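Local structure of L-Ala-D/L-Glu Epimerase (Escherichia coli, 1JPD) at residues A[2-10]-A[65-76]; A[44-52]-A[278-286]. The protein belongs to the enolase superfamily, in the mandelate racemase / muconate lactonizing enzyme group, and pairs an N-terminal capping domain with a TIM-barrel-like C-terminal domain. All coordinates share one frame; numbering follows the deposited sequence.

Contact 1 lies inside the N-terminal domain and contact 2 joins that domain to the barrel domain. The two meet the same three-stranded antiparallel sheet, in which strands 6-15 and 42-48 are the outermost and strand 29-39 runs between them. Contact 1 packs helical segment 65-76 on the first of these edge strands. Contact 2 ties the other edge strand, and the loop after it, to segment 278-286 of the barrel domain. Their centres are 19 Å apart and their nearest atoms are about 5 Å apart, so they do not touch. The centre of contact 1 lies about 27 Å from the centre of the chain, that of contact 2 about 10 Å.

Contact 1 of 2, residues A[2-10]-A[65-76]; sequences SHMRTVKVF and IMSVVPQLEKGL. Residues 2, 3 of segment 2-10 come from a tag, linker or insertion.
Arg5 makes both hydrogen bonds between segments 2-10 and 65-76. Its backbone N donates to Glu73 O at 3.1 Å. Its side chain runs extended from CG to NE, and NH1 gives a nearly straight bond to Leu76 O at 2.7 Å (170° at the hydrogen). That oxygen lies in the guanidinium plane, but the nitrogen approaches from above the carbonyl plane of Leu76. Gly75 CA sits over one guanidinium face, toward its rim. On the way, Arg5 CD passes Leu72 O. Glu73 O also takes a CA-H...O contact from Met4 CA at 3.3 Å. This one carbonyl therefore meets two successive residues. Gly75, with positive phi, turns the chain away after helix 69-73, and the carbonyl of the tag residue His3 lies beside its CA.

The apolar contacts come from alternate residues of the strand. Val7 CG2 meets Leu72 CB at 3.9 Å, the two side chains crossing at about a right angle. Val7 CB faces Val69 CG1. Val9 CG2, anti to the carbonyl carbon, reaches Ile65 CG2 at 3.7 Å and Met66 SD at 4.1 Å. The bend of Met66 at chi2 (-46°) brings SD alongside Val9.

The contact packs helical residues on one side of the three-stranded sheet of the N-terminal capping domain, the alpha+beta domain of the enolase superfamily. Glu39 of strand 29-39 binds Arg5 NE in a salt bridge and also holds His3 ND1. Strand 6-15 pairs with strand 29-39, while Leu94 of helix 89-104 packs on Ile65 and Leu72. Helix 78-84 covers Leu76 through Leu81 and Ile84.

Contact 2 of 2, residues A[44-52]-A[278-286]; sequences GTGECTPYP and CMLCTSRAI
Glu47 joins Arg284 and Thr282 through its two carboxylate oxygens. Arg284 grips OE1 side-on: NE and NH2 each bind Glu47 OE1 at 2.8 Å, forming a salt bridge. OE1 lies near the guanidinium plane. It is met on its anti side, with both nitrogens tilted out of the carboxylate plane. The two planes stand 84° apart. Thr282 OG1 also donates to OE1, at a modelled length too short to be taken at face value. Glu47 OE2 uses its syn lone pair to take the backbone N of Thr282 at 2.9 Å, almost straight at 176°. The buried carboxylate is thus held at both oxygens, at the N-terminal end of helix 283-289. Thr282 is the N-cap of that helix, and its OG1 also accepts from Arg284 N. Glu47 can span the gap because its CG is anti to the backbone N (chi1 176°) and the chain stays extended beyond it. A water accepts from Glu47 N and donates weakly to Arg284 O.

Further along, Thr49 OG1 donates to Leu280 O at 2.8 Å, in the carbonyl plane. Thr49 CB also packs on Met279 CB at 4.0 Å. Met279 bends at chi2 and is extended at chi3, which lays CE over the centre of the Tyr51 ring, 3.5 Å from the centroid, a CH-pi contact. Its SD lies over the same face in a Met-aromatic contact. At the other end, Thr45 CG2 touches Arg284 CD at 3.9 Å.

The contact joins edge strand 42-48 of the N-terminal domain to the barrel domain. Glu12 of strand 6-15 is a second salt-bridge partner of Arg284. Val32 of strand 29-39 packs on Glu47 and Thr49, and helix 251-254 touches Met279 and Tyr51.

Contact 1 of 2, residues A[2-10]-A[65-76]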
ATOM      1  N   SER A   2       0.485 -31.110  16.322  1.00104.13           N
ATOM      2  CA  SER A   2      -0.883 -30.710  16.663  1.00103.87           C
ATOM      3  C   SER A   2      -1.598 -29.947  15.536  1.00103.35           C
ATOM      4  O   SER A   2      -2.826 -29.815  15.548  1.00102.66           O
ATOM      5  CB  SER A   2      -0.869 -29.855  17.939  1.00102.66           C
ATOM      6  OG  SER A   2      -2.177 -29.469  18.325  1.00101.63           O
ATOM      7  N   HIS A   3      -0.828 -29.451  14.567  1.00100.37           N
ATOM      8  CA  HIS A   3      -1.383 -28.703  13.440  1.00 94.47           C
ATOM      9  C   HIS A   3      -0.717 -29.090  12.116  1.00 91.52           C
ATOM     10  O   HIS A   3       0.299 -28.509  11.745  1.00 92.76           O
ATOM     11  CB  HIS A   3      -1.195 -27.194  13.659  1.00 93.79           C
ATOM     12  CG  HIS A   3      -1.816 -26.675  14.920  1.00 93.96           C
ATOM     13  ND1 HIS A   3      -3.180 -26.592  15.104  1.00 94.95           N
ATOM     14  CD2 HIS A   3      -1.254 -26.201  16.057  1.00 94.30           C
ATOM     15  CE1 HIS A   3      -3.431 -26.089  16.299  1.00 95.34           C
ATOM     16  NE2 HIS A   3      -2.280 -25.842  16.898  1.00 95.29           N
ATOM     17  N   MET A   4      -1.281 -30.068  11.410  1.00 87.09           N
ATOM     18  CA  MET A   4      -0.731 -30.492  10.120  1.00 82.10           C
ATOM     19  C   MET A   4      -1.470 -29.753   8.994  1.00 76.66           C
ATOM     20  O   MET A   4      -2.690 -29.608   9.042  1.00 73.33           O
ATOM     21  CB  MET A   4      -0.877 -32.008   9.952  1.00 85.84           C
ATOM     22  CG  MET A   4       0.015 -32.835  10.876  1.00 87.89           C
ATOM     23  SD  MET A   4       1.783 -32.535  10.609  1.00 91.34           S
ATOM     24  CE  MET A   4       2.107 -33.548   9.135  1.00 87.73           C
ATOM     25  N   ARG A   5      -0.737 -29.291   7.982  1.00 70.70           N
ATOM     26  CA  ARG A   5      -1.351 -28.537   6.888  1.00 65.67           C
ATOM     27  C   ARG A   5      -0.902 -28.926   5.479  1.00 64.04           C
ATOM     28  O   ARG A   5       0.151 -29.530   5.288  1.00 63.88           O
ATOM     29  CB  ARG A   5      -1.062 -27.045   7.068  1.00 66.31           C
ATOM     30  CG  ARG A   5      -1.382 -26.460   8.436  1.00 63.88           C
ATOM     31  CD  ARG A   5      -0.606 -25.166   8.629  1.00 60.68           C
ATOM     32  NE  ARG A   5      -0.893 -24.492   9.892  1.00 58.41           N
ATOM     33  CZ  ARG A   5      -0.060 -23.633  10.474  1.00 56.32           C
ATOM     34  NH1 ARG A   5       1.105 -23.358   9.901  1.00 52.16           N
ATOM     35  NH2 ARG A   5      -0.390 -23.048  11.621  1.00 54.35           N
ATOM     36  N   THR A   6      -1.712 -28.550   4.494  1.00 62.96           N
ATOM     37  CA  THR A   6      -1.408 -28.797   3.086  1.00 63.66           C
ATOM     38  C   THR A   6      -1.221 -27.420   2.432  1.00 60.18           C
ATOM     39  O   THR A   6      -1.958 -26.477   2.733  1.00 60.27           O
ATOM     40  CB  THR A   6      -2.556 -29.568   2.381  1.00 66.49           C
ATOM     41  OG1 THR A   6      -3.772 -28.813   2.457  1.00 68.69           O
ATOM     42  CG2 THR A   6      -2.764 -30.925   3.042  1.00 66.28           C
ATOM     43  N   VAL A   7      -0.236 -27.299   1.550  1.00 55.22           N
ATOM     44  CA  VAL A   7       0.041 -26.022   0.904  1.00 52.76           C
ATOM     45  C   VAL A   7      -0.108 -26.063  -0.608  1.00 56.90           C
ATOM     46  O   VAL A   7       0.366 -26.986  -1.269  1.00 61.41           O
ATOM     47  CB  VAL A   7       1.478 -25.534   1.228  1.00 51.81           C
ATOM     48  CG1 VAL A   7       1.757 -24.214   0.531  1.00 50.37           C
ATOM     49  CG2 VAL A   7       1.653 -25.385   2.728  1.00 50.06           C
ATOM     50  N   LYS A   8      -0.778 -25.052  -1.149  1.00 58.00           N
ATOM     51  CA  LYS A   8      -0.968 -24.935  -2.588  1.00 53.83           C
ATOM     52  C   LYS A   8      -0.479 -23.548  -2.976  1.00 52.84           C
ATOM     53  O   LYS A   8      -0.901 -22.542  -2.394  1.00 52.87           O
ATOM     54  CB  LYS A   8      -2.442 -25.089  -2.969  1.00 55.42           C
ATOM     55  CG  LYS A   8      -2.994 -26.503  -2.847  1.00 56.84           C
ATOM     56  CD  LYS A   8      -4.502 -26.513  -3.072  1.00 61.40           C
ATOM     57  CE  LYS A   8      -5.117 -27.871  -2.767  1.00 62.65           C
ATOM     58  NZ  LYS A   8      -6.610 -27.801  -2.743  1.00 70.80           N
ATOM     59  N   VAL A   9       0.428 -23.502  -3.945  1.00 45.54           N
ATOM     60  CA  VAL A   9       0.980 -22.247  -4.409  1.00 43.42           C
ATOM     61  C   VAL A   9       0.725 -22.120  -5.893  1.00 42.81           C
ATOM     62  O   VAL A   9       1.061 -23.016  -6.664  1.00 45.74           O
ATOM     63  CB  VAL A   9       2.500 -22.187  -4.143  1.00 45.93           C
ATOM     64  CG1 VAL A   9       3.097 -20.922  -4.740  1.00 45.43           C
ATOM     65  CG2 VAL A   9       2.756 -22.219  -2.647  1.00 49.14           C
ATOM     66  N   PHE A  10       0.107 -21.020  -6.299  1.00 43.72           N
ATOM     67  CA  PHE A  10      -0.152 -20.814  -7.715  1.00 48.29           C
ATOM     68  C   PHE A  10      -0.081 -19.348  -8.119  1.00 48.00           C
ATOM     69  O   PHE A  10      -0.386 -18.440  -7.342  1.00 51.30           O
ATOM     70  CB  PHE A  10      -1.489 -21.452  -8.134  1.00 46.29           C
ATOM     71  CG  PHE A  10      -2.663 -21.039  -7.296  1.00 47.73           C
ATOM     72  CD1 PHE A  10      -3.528 -20.044  -7.730  1.00 47.88           C
ATOM     73  CD2 PHE A  10      -2.925 -21.670  -6.084  1.00 49.63           C
ATOM     74  CE1 PHE A  10      -4.638 -19.684  -6.973  1.00 45.06           C
ATOM     75  CE2 PHE A  10      -4.035 -21.313  -5.316  1.00 46.09           C
ATOM     76  CZ  PHE A  10      -4.891 -20.320  -5.765  1.00 44.76           C
ATOM     77  N   ILE A  65       8.659 -19.274  -1.219  1.00 50.97           N
ATOM     78  CA  ILE A  65       7.551 -19.916  -0.518  1.00 52.54           C
ATOM     79  C   ILE A  65       7.767 -21.427  -0.432  1.00 52.25           C
ATOM     80  O   ILE A  65       7.647 -22.014   0.655  1.00 47.56           O
ATOM     81  CB  ILE A  65       6.175 -19.598  -1.198  1.00 50.16           C
ATOM     82  CG1 ILE A  65       5.946 -18.082  -1.211  1.00 45.96           C
ATOM     83  CG2 ILE A  65       5.032 -20.272  -0.427  1.00 45.51           C
ATOM     84  CD1 ILE A  65       4.604 -17.647  -1.755  1.00 41.79           C
ATOM     85  N   MET A  66       8.097 -22.048  -1.564  1.00 50.88           N
ATOM     86  CA  MET A  66       8.340 -23.489  -1.590  1.00 53.90           C
ATOM     87  C   MET A  66       9.385 -23.816  -0.539  1.00 54.70           C
ATOM     88  O   MET A  66       9.204 -24.718   0.278  1.00 59.19           O
ATOM     89  CB  MET A  66       8.865 -23.945  -2.955  1.00 53.00           C
ATOM     90  CG  MET A  66       7.971 -23.637  -4.144  1.00 57.81           C
ATOM     91  SD  MET A  66       6.238 -24.048  -3.873  1.00 67.91           S
ATOM     92  CE  MET A  66       6.353 -25.743  -3.287  1.00 61.86           C
ATOM     93  N   SER A  67      10.478 -23.065  -0.564  1.00 54.75           N
ATOM     94  CA  SER A  67      11.578 -23.265   0.369  1.00 55.52           C
ATOM     95  C   SER A  67      11.105 -23.439   1.804  1.00 53.60           C
ATOM     96  O   SER A  67      11.832 -23.975   2.636  1.00 58.71           O
ATOM     97  CB  SER A  67      12.535 -22.076   0.322  1.00 58.11           C
ATOM     98  OG  SER A  67      12.161 -21.102   1.283  1.00 61.47           O
ATOM     99  N   VAL A  68       9.899 -22.984   2.108  1.00 48.56           N
ATOM    100  CA  VAL A  68       9.423 -23.113   3.471  1.00 47.90           C
ATOM    101  C   VAL A  68       8.124 -23.920   3.585  1.00 49.68           C
ATOM    102  O   VAL A  68       7.478 -23.945   4.639  1.00 43.57           O
ATOM    103  CB  VAL A  68       9.264 -21.713   4.121  1.00 48.46           C
ATOM    104  CG1 VAL A  68       8.010 -21.024   3.609  1.00 43.34           C
ATOM    105  CG2 VAL A  68       9.252 -21.843   5.627  1.00 51.06           C
ATOM    106  N   VAL A  69       7.754 -24.590   2.497  1.00 51.30           N
ATOM    107  CA  VAL A  69       6.554 -25.423   2.484  1.00 56.72           C
ATOM    108  C   VAL A  69       6.646 -26.541   3.528  1.00 59.91           C
ATOM    109  O   VAL A  69       5.696 -26.764   4.283  1.00 60.50           O
ATOM    110  CB  VAL A  69       6.320 -26.054   1.092  1.00 60.78           C
ATOM    111  CG1 VAL A  69       5.242 -27.126   1.181  1.00 60.28           C
ATOM    112  CG2 VAL A  69       5.905 -24.976   0.096  1.00 60.63           C
ATOM    113  N   PRO A  70       7.786 -27.268   3.578  1.00 61.96           N
ATOM    114  CA  PRO A  70       7.956 -28.352   4.552  1.00 61.18           C
ATOM    115  C   PRO A  70       7.666 -27.897   5.978  1.00 62.34           C
ATOM    116  O   PRO A  70       6.950 -28.566   6.721  1.00 62.43           O
ATOM    117  CB  PRO A  70       9.413 -28.754   4.361  1.00 60.51           C
ATOM    118  CG  PRO A  70       9.607 -28.565   2.898  1.00 60.47           C
ATOM    119  CD  PRO A  70       8.934 -27.228   2.649  1.00 63.50           C
ATOM    120  N   GLN A  71       8.223 -26.750   6.351  1.00 65.24           N
ATOM    121  CA  GLN A  71       8.031 -26.189   7.687  1.00 67.81           C
ATOM    122  C   GLN A  71       6.597 -25.684   7.897  1.00 67.88           C
ATOM    123  O   GLN A  71       6.122 -25.590   9.030  1.00 67.88           O
ATOM    124  CB  GLN A  71       9.038 -25.054   7.912  1.00 70.17           C
ATOM    125  CG  GLN A  71      10.481 -25.499   7.730  1.00 71.58           C
ATOM    126  CD  GLN A  71      11.244 -24.656   6.732  1.00 74.07           C
ATOM    127  OE1 GLN A  71      11.634 -23.528   7.026  1.00 81.16           O
ATOM    128  NE2 GLN A  71      11.460 -25.201   5.540  1.00 72.54           N
ATOM    129  N   LEU A  72       5.917 -25.358   6.799  1.00 67.50           N
ATOM    130  CA  LEU A  72       4.535 -24.878   6.846  1.00 64.59           C
ATOM    131  C   LEU A  72       3.571 -26.017   7.176  1.00 65.43           C
ATOM    132  O   LEU A  72       2.519 -25.793   7.776  1.00 63.58           O
ATOM    133  CB  LEU A  72       4.136 -24.263   5.499  1.00 59.07           C
ATOM    134  CG  LEU A  72       4.474 -22.805   5.195  1.00 53.07           C
ATOM    135  CD1 LEU A  72       4.362 -22.563   3.705  1.00 48.32           C
ATOM    136  CD2 LEU A  72       3.539 -21.888   5.978  1.00 47.48           C
ATOM    137  N   GLU A  73       3.943 -27.233   6.772  1.00 66.95           N
ATOM    138  CA  GLU A  73       3.134 -28.432   6.997  1.00 66.40           C
ATOM    139  C   GLU A  73       3.198 -28.956   8.437  1.00 69.49           C
ATOM    140  O   GLU A  73       2.227 -29.535   8.929  1.00 72.26           O
ATOM    141  CB  GLU A  73       3.561 -29.536   6.021  1.00 63.80           C
ATOM    142  CG  GLU A  73       3.449 -29.133   4.555  1.00 64.28           C
ATOM    143  CD  GLU A  73       4.046 -30.153   3.602  1.00 67.05           C
ATOM    144  OE1 GLU A  73       5.213 -30.552   3.810  1.00 73.18           O
ATOM    145  OE2 GLU A  73       3.358 -30.548   2.637  1.00 68.42           O
ATOM    146  N   LYS A  74       4.330 -28.756   9.110  1.00 71.42           N
ATOM    147  CA  LYS A  74       4.475 -29.218  10.490  1.00 72.70           C
ATOM    148  C   LYS A  74       3.774 -28.256  11.453  1.00 74.16           C
ATOM    149  O   LYS A  74       3.718 -28.513  12.660  1.00 76.87           O
ATOM    150  CB  LYS A  74       5.952 -29.330  10.885  1.00 75.84           C
ATOM    151  CG  LYS A  74       6.849 -30.092   9.917  1.00 78.73           C
ATOM    152  CD  LYS A  74       6.446 -31.544   9.745  1.00 79.76           C
ATOM    153  CE  LYS A  74       7.579 -32.333   9.100  1.00 80.98           C
ATOM    154  NZ  LYS A  74       8.099 -31.686   7.860  1.00 79.06           N
ATOM    155  N   GLY A  75       3.264 -27.141  10.922  1.00 72.87           N
ATOM    156  CA  GLY A  75       2.554 -26.173  11.750  1.00 67.50           C
ATOM    157  C   GLY A  75       3.205 -24.822  12.014  1.00 65.20           C
ATOM    158  O   GLY A  75       2.954 -24.210  13.061  1.00 60.89           O
ATOM    159  N   LEU A  76       4.021 -24.349  11.074  1.00 63.34           N
ATOM    160  CA  LEU A  76       4.712 -23.065  11.208  1.00 62.56           C
ATOM    161  C   LEU A  76       3.762 -21.932  11.571  1.00 62.91           C
ATOM    162  O   LEU A  76       2.893 -21.578  10.785  1.00 67.81           O
ATOM    163  CB  LEU A  76       5.416 -22.711   9.900  1.00 63.07           C
ATOM    164  CG  LEU A  76       6.268 -21.443   9.931  1.00 63.47           C
ATOM    165  CD1 LEU A  76       7.462 -21.672  10.845  1.00 59.74           C
ATOM    166  CD2 LEU A  76       6.729 -21.094   8.523  1.00 62.23           C
TER

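Contact 2 of 2, residues A[44-52]-A[278-286]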
ATOM      1  N   GLY A  44      -6.905 -21.346   4.424  1.00 61.09           N
ATOM      2  CA  GLY A  44      -6.373 -20.014   4.658  1.00 56.79           C
ATOM      3  C   GLY A  44      -5.775 -19.536   3.349  1.00 54.76           C
ATOM      4  O   GLY A  44      -4.941 -20.225   2.760  1.00 54.41           O
ATOM      5  N   THR A  45      -6.201 -18.373   2.870  1.00 50.85           N
ATOM      6  CA  THR A  45      -5.670 -17.876   1.610  1.00 44.20           C
ATOM      7  C   THR A  45      -4.955 -16.545   1.734  1.00 39.74           C
ATOM      8  O   THR A  45      -5.478 -15.590   2.301  1.00 39.60           O
ATOM      9  CB  THR A  45      -6.774 -17.762   0.559  1.00 42.57           C
ATOM     10  OG1 THR A  45      -7.357 -19.055   0.354  1.00 42.17           O
ATOM     11  CG2 THR A  45      -6.200 -17.260  -0.759  1.00 40.56           C
ATOM     12  N   GLY A  46      -3.744 -16.499   1.201  1.00 36.02           N
ATOM     13  CA  GLY A  46      -2.958 -15.281   1.255  1.00 37.84           C
ATOM     14  C   GLY A  46      -2.433 -14.915  -0.117  1.00 37.45           C
ATOM     15  O   GLY A  46      -1.906 -15.765  -0.835  1.00 39.97           O
ATOM     16  N   GLU A  47      -2.586 -13.653  -0.495  1.00 35.23           N
ATOM     17  CA  GLU A  47      -2.114 -13.200  -1.792  1.00 35.17           C
ATOM     18  C   GLU A  47      -0.973 -12.202  -1.635  1.00 39.02           C
ATOM     19  O   GLU A  47      -0.816 -11.580  -0.581  1.00 38.94           O
ATOM     20  CB  GLU A  47      -3.259 -12.544  -2.566  1.00 37.59           C
ATOM     21  CG  GLU A  47      -2.858 -11.947  -3.904  1.00 38.11           C
ATOM     22  CD  GLU A  47      -4.015 -11.279  -4.613  1.00 42.25           C
ATOM     23  OE1 GLU A  47      -5.044 -11.956  -4.816  1.00 44.84           O
ATOM     24  OE2 GLU A  47      -3.897 -10.086  -4.975  1.00 39.94           O
ATOM     25  N   CYS A  48      -0.169 -12.065  -2.683  1.00 38.93           N
ATOM     26  CA  CYS A  48       0.931 -11.111  -2.682  1.00 37.26           C
ATOM     27  C   CYS A  48       1.263 -10.690  -4.110  1.00 39.93           C
ATOM     28  O   CYS A  48       0.859 -11.338  -5.087  1.00 35.18           O
ATOM     29  CB  CYS A  48       2.173 -11.695  -2.001  1.00 36.20           C
ATOM     30  SG  CYS A  48       3.119 -12.846  -2.997  1.00 39.30           S
ATOM     31  N   THR A  49       1.986  -9.583  -4.225  1.00 42.21           N
ATOM     32  CA  THR A  49       2.377  -9.057  -5.524  1.00 43.97           C
ATOM     33  C   THR A  49       3.876  -8.821  -5.561  1.00 42.39           C
ATOM     34  O   THR A  49       4.358  -7.845  -5.003  1.00 42.26           O
ATOM     35  CB  THR A  49       1.664  -7.726  -5.818  1.00 43.06           C
ATOM     36  OG1 THR A  49       0.252  -7.955  -5.889  1.00 48.94           O
ATOM     37  CG2 THR A  49       2.145  -7.133  -7.139  1.00 42.26           C
ATOM     38  N   PRO A  50       4.634  -9.723  -6.207  1.00 41.94           N
ATOM     39  CA  PRO A  50       6.091  -9.549  -6.282  1.00 41.58           C
ATOM     40  C   PRO A  50       6.425  -8.118  -6.731  1.00 41.81           C
ATOM     41  O   PRO A  50       5.898  -7.631  -7.746  1.00 38.20           O
ATOM     42  CB  PRO A  50       6.506 -10.607  -7.302  1.00 38.68           C
ATOM     43  CG  PRO A  50       5.513 -11.701  -7.045  1.00 40.84           C
ATOM     44  CD  PRO A  50       4.212 -10.938  -6.923  1.00 38.22           C
ATOM     45  N   TYR A  51       7.295  -7.458  -5.965  1.00 38.88           N
ATOM     46  CA  TYR A  51       7.692  -6.073  -6.234  1.00 48.04           C
ATOM     47  C   TYR A  51       8.950  -6.013  -7.088  1.00 48.28           C
ATOM     48  O   TYR A  51      10.061  -6.183  -6.578  1.00 51.03           O
ATOM     49  CB  TYR A  51       7.930  -5.336  -4.900  1.00 51.37           C
ATOM     50  CG  TYR A  51       7.807  -3.824  -4.960  1.00 52.31           C
ATOM     51  CD1 TYR A  51       7.321  -3.184  -6.099  1.00 57.07           C
ATOM     52  CD2 TYR A  51       8.145  -3.036  -3.861  1.00 52.32           C
ATOM     53  CE1 TYR A  51       7.173  -1.796  -6.139  1.00 56.52           C
ATOM     54  CE2 TYR A  51       8.002  -1.647  -3.891  1.00 50.54           C
ATOM     55  CZ  TYR A  51       7.514  -1.037  -5.033  1.00 53.37           C
ATOM     56  OH  TYR A  51       7.353   0.328  -5.078  1.00 58.01           O
ATOM     57  N   PRO A  52       8.795  -5.768  -8.401  1.00 51.71           N
ATOM     58  CA  PRO A  52       9.951  -5.696  -9.301  1.00 55.40           C
ATOM     59  C   PRO A  52      11.065  -4.801  -8.756  1.00 56.51           C
ATOM     60  O   PRO A  52      12.221  -5.228  -8.650  1.00 52.84           O
ATOM     61  CB  PRO A  52       9.348  -5.153 -10.600  1.00 55.86           C
ATOM     62  CG  PRO A  52       7.963  -5.733 -10.588  1.00 56.65           C
ATOM     63  CD  PRO A  52       7.540  -5.517  -9.137  1.00 53.41           C
ATOM     64  N   CYS A 278      -1.011   0.065  -1.193  1.00 35.04           N
ATOM     65  CA  CYS A 278      -1.203  -1.262  -1.751  1.00 35.00           C
ATOM     66  C   CYS A 278      -0.511  -1.284  -3.092  1.00 37.15           C
ATOM     67  O   CYS A 278      -0.073  -0.250  -3.583  1.00 36.00           O
ATOM     68  CB  CYS A 278      -2.689  -1.538  -1.969  1.00 31.61           C
ATOM     69  SG  CYS A 278      -3.376  -0.611  -3.397  1.00 31.70           S
ATOM     70  N   MET A 279      -0.412  -2.471  -3.677  1.00 41.66           N
ATOM     71  CA  MET A 279       0.180  -2.647  -5.006  1.00 39.35           C
ATOM     72  C   MET A 279      -1.029  -3.022  -5.864  1.00 40.44           C
ATOM     73  O   MET A 279      -2.162  -2.990  -5.374  1.00 39.44           O
ATOM     74  CB  MET A 279       1.161  -3.818  -5.007  1.00 34.60           C
ATOM     75  CG  MET A 279       2.224  -3.747  -3.954  1.00 36.78           C
ATOM     76  SD  MET A 279       3.450  -2.525  -4.372  1.00 40.54           S
ATOM     77  CE  MET A 279       4.694  -2.887  -3.190  1.00 39.28           C
ATOM     78  N   LEU A 280      -0.804  -3.357  -7.132  1.00 41.18           N
ATOM     79  CA  LEU A 280      -1.903  -3.803  -7.984  1.00 42.72           C
ATOM     80  C   LEU A 280      -2.226  -5.182  -7.403  1.00 40.22           C
ATOM     81  O   LEU A 280      -1.329  -5.999  -7.213  1.00 38.05           O
ATOM     82  CB  LEU A 280      -1.448  -3.919  -9.443  1.00 43.65           C
ATOM     83  CG  LEU A 280      -1.254  -2.588 -10.168  1.00 45.69           C
ATOM     84  CD1 LEU A 280      -0.747  -2.834 -11.572  1.00 46.99           C
ATOM     85  CD2 LEU A 280      -2.574  -1.835 -10.200  1.00 43.57           C
ATOM     86  N   CYS A 281      -3.496  -5.444  -7.117  1.00 38.08           N
ATOM     87  CA  CYS A 281      -3.871  -6.712  -6.500  1.00 41.23           C
ATOM     88  C   CYS A 281      -5.369  -6.983  -6.600  1.00 37.60           C
ATOM     89  O   CYS A 281      -6.110  -6.180  -7.157  1.00 41.97           O
ATOM     90  CB  CYS A 281      -3.477  -6.662  -5.020  1.00 41.64           C
ATOM     91  SG  CYS A 281      -4.283  -5.272  -4.130  1.00 40.37           S
ATOM     92  N   THR A 282      -5.805  -8.120  -6.062  1.00 34.21           N
ATOM     93  CA  THR A 282      -7.230  -8.455  -6.056  1.00 34.47           C
ATOM     94  C   THR A 282      -7.736  -8.067  -4.672  1.00 36.32           C
ATOM     95  O   THR A 282      -6.936  -7.701  -3.797  1.00 32.48           O
ATOM     96  CB  THR A 282      -7.495  -9.962  -6.253  1.00 32.17           C
ATOM     97  OG1 THR A 282      -7.170 -10.665  -5.050  1.00 34.21           O
ATOM     98  CG2 THR A 282      -6.671 -10.509  -7.402  1.00 34.94           C
ATOM     99  N   SER A 283      -9.048  -8.153  -4.466  1.00 35.92           N
ATOM    100  CA  SER A 283      -9.624  -7.794  -3.174  1.00 34.29           C
ATOM    101  C   SER A 283      -8.979  -8.548  -2.017  1.00 35.42           C
ATOM    102  O   SER A 283      -8.940  -8.050  -0.891  1.00 38.18           O
ATOM    103  CB  SER A 283     -11.130  -8.039  -3.171  1.00 33.00           C
ATOM    104  OG  SER A 283     -11.786  -7.148  -4.054  1.00 34.81           O
ATOM    105  N   ARG A 284      -8.460  -9.741  -2.296  1.00 35.09           N
ATOM    106  CA  ARG A 284      -7.829 -10.551  -1.262  1.00 34.54           C
ATOM    107  C   ARG A 284      -6.740  -9.797  -0.516  1.00 34.07           C
ATOM    108  O   ARG A 284      -6.633  -9.897   0.702  1.00 39.42           O
ATOM    109  CB  ARG A 284      -7.246 -11.835  -1.867  1.00 35.62           C
ATOM    110  CG  ARG A 284      -8.288 -12.923  -2.155  1.00 33.72           C
ATOM    111  CD  ARG A 284      -7.646 -14.172  -2.744  1.00 33.10           C
ATOM    112  NE  ARG A 284      -6.885 -13.837  -3.942  1.00 36.68           N
ATOM    113  CZ  ARG A 284      -6.797 -14.605  -5.020  1.00 34.45           C
ATOM    114  NH1 ARG A 284      -7.421 -15.775  -5.058  1.00 31.92           N
ATOM    115  NH2 ARG A 284      -6.110 -14.184  -6.075  1.00 34.98           N
ATOM    116  N   ALA A 285      -5.940  -9.029  -1.245  1.00 37.76           N
ATOM    117  CA  ALA A 285      -4.852  -8.277  -0.627  1.00 39.20           C
ATOM    118  C   ALA A 285      -5.340  -7.066   0.160  1.00 37.09           C
ATOM    119  O   ALA A 285      -4.755  -6.716   1.181  1.00 34.05           O
ATOM    120  CB  ALA A 285      -3.836  -7.844  -1.687  1.00 39.14           C
ATOM    121  N   ILE A 286      -6.404  -6.422  -0.310  1.00 36.25           N
ATOM    122  CA  ILE A 286      -6.928  -5.263   0.396  1.00 35.11           C
ATOM    123  C   ILE A 286      -7.518  -5.739   1.724  1.00 39.44           C
ATOM    124  O   ILE A 286      -7.206  -5.185   2.783  1.00 36.79           O
ATOM    125  CB  ILE A 286      -8.009  -4.536  -0.432  1.00 34.14           C
ATOM    126  CG1 ILE A 286      -7.448  -4.162  -1.803  1.00 35.83           C
ATOM    127  CG2 ILE A 286      -8.435  -3.265   0.275  1.00 35.48           C
ATOM    128  CD1 ILE A 286      -6.175  -3.311  -1.729  1.00 36.14           C
TER
HETATM  129  O   HOH W   1      -4.337 -11.823   0.689  1.00 34.15           O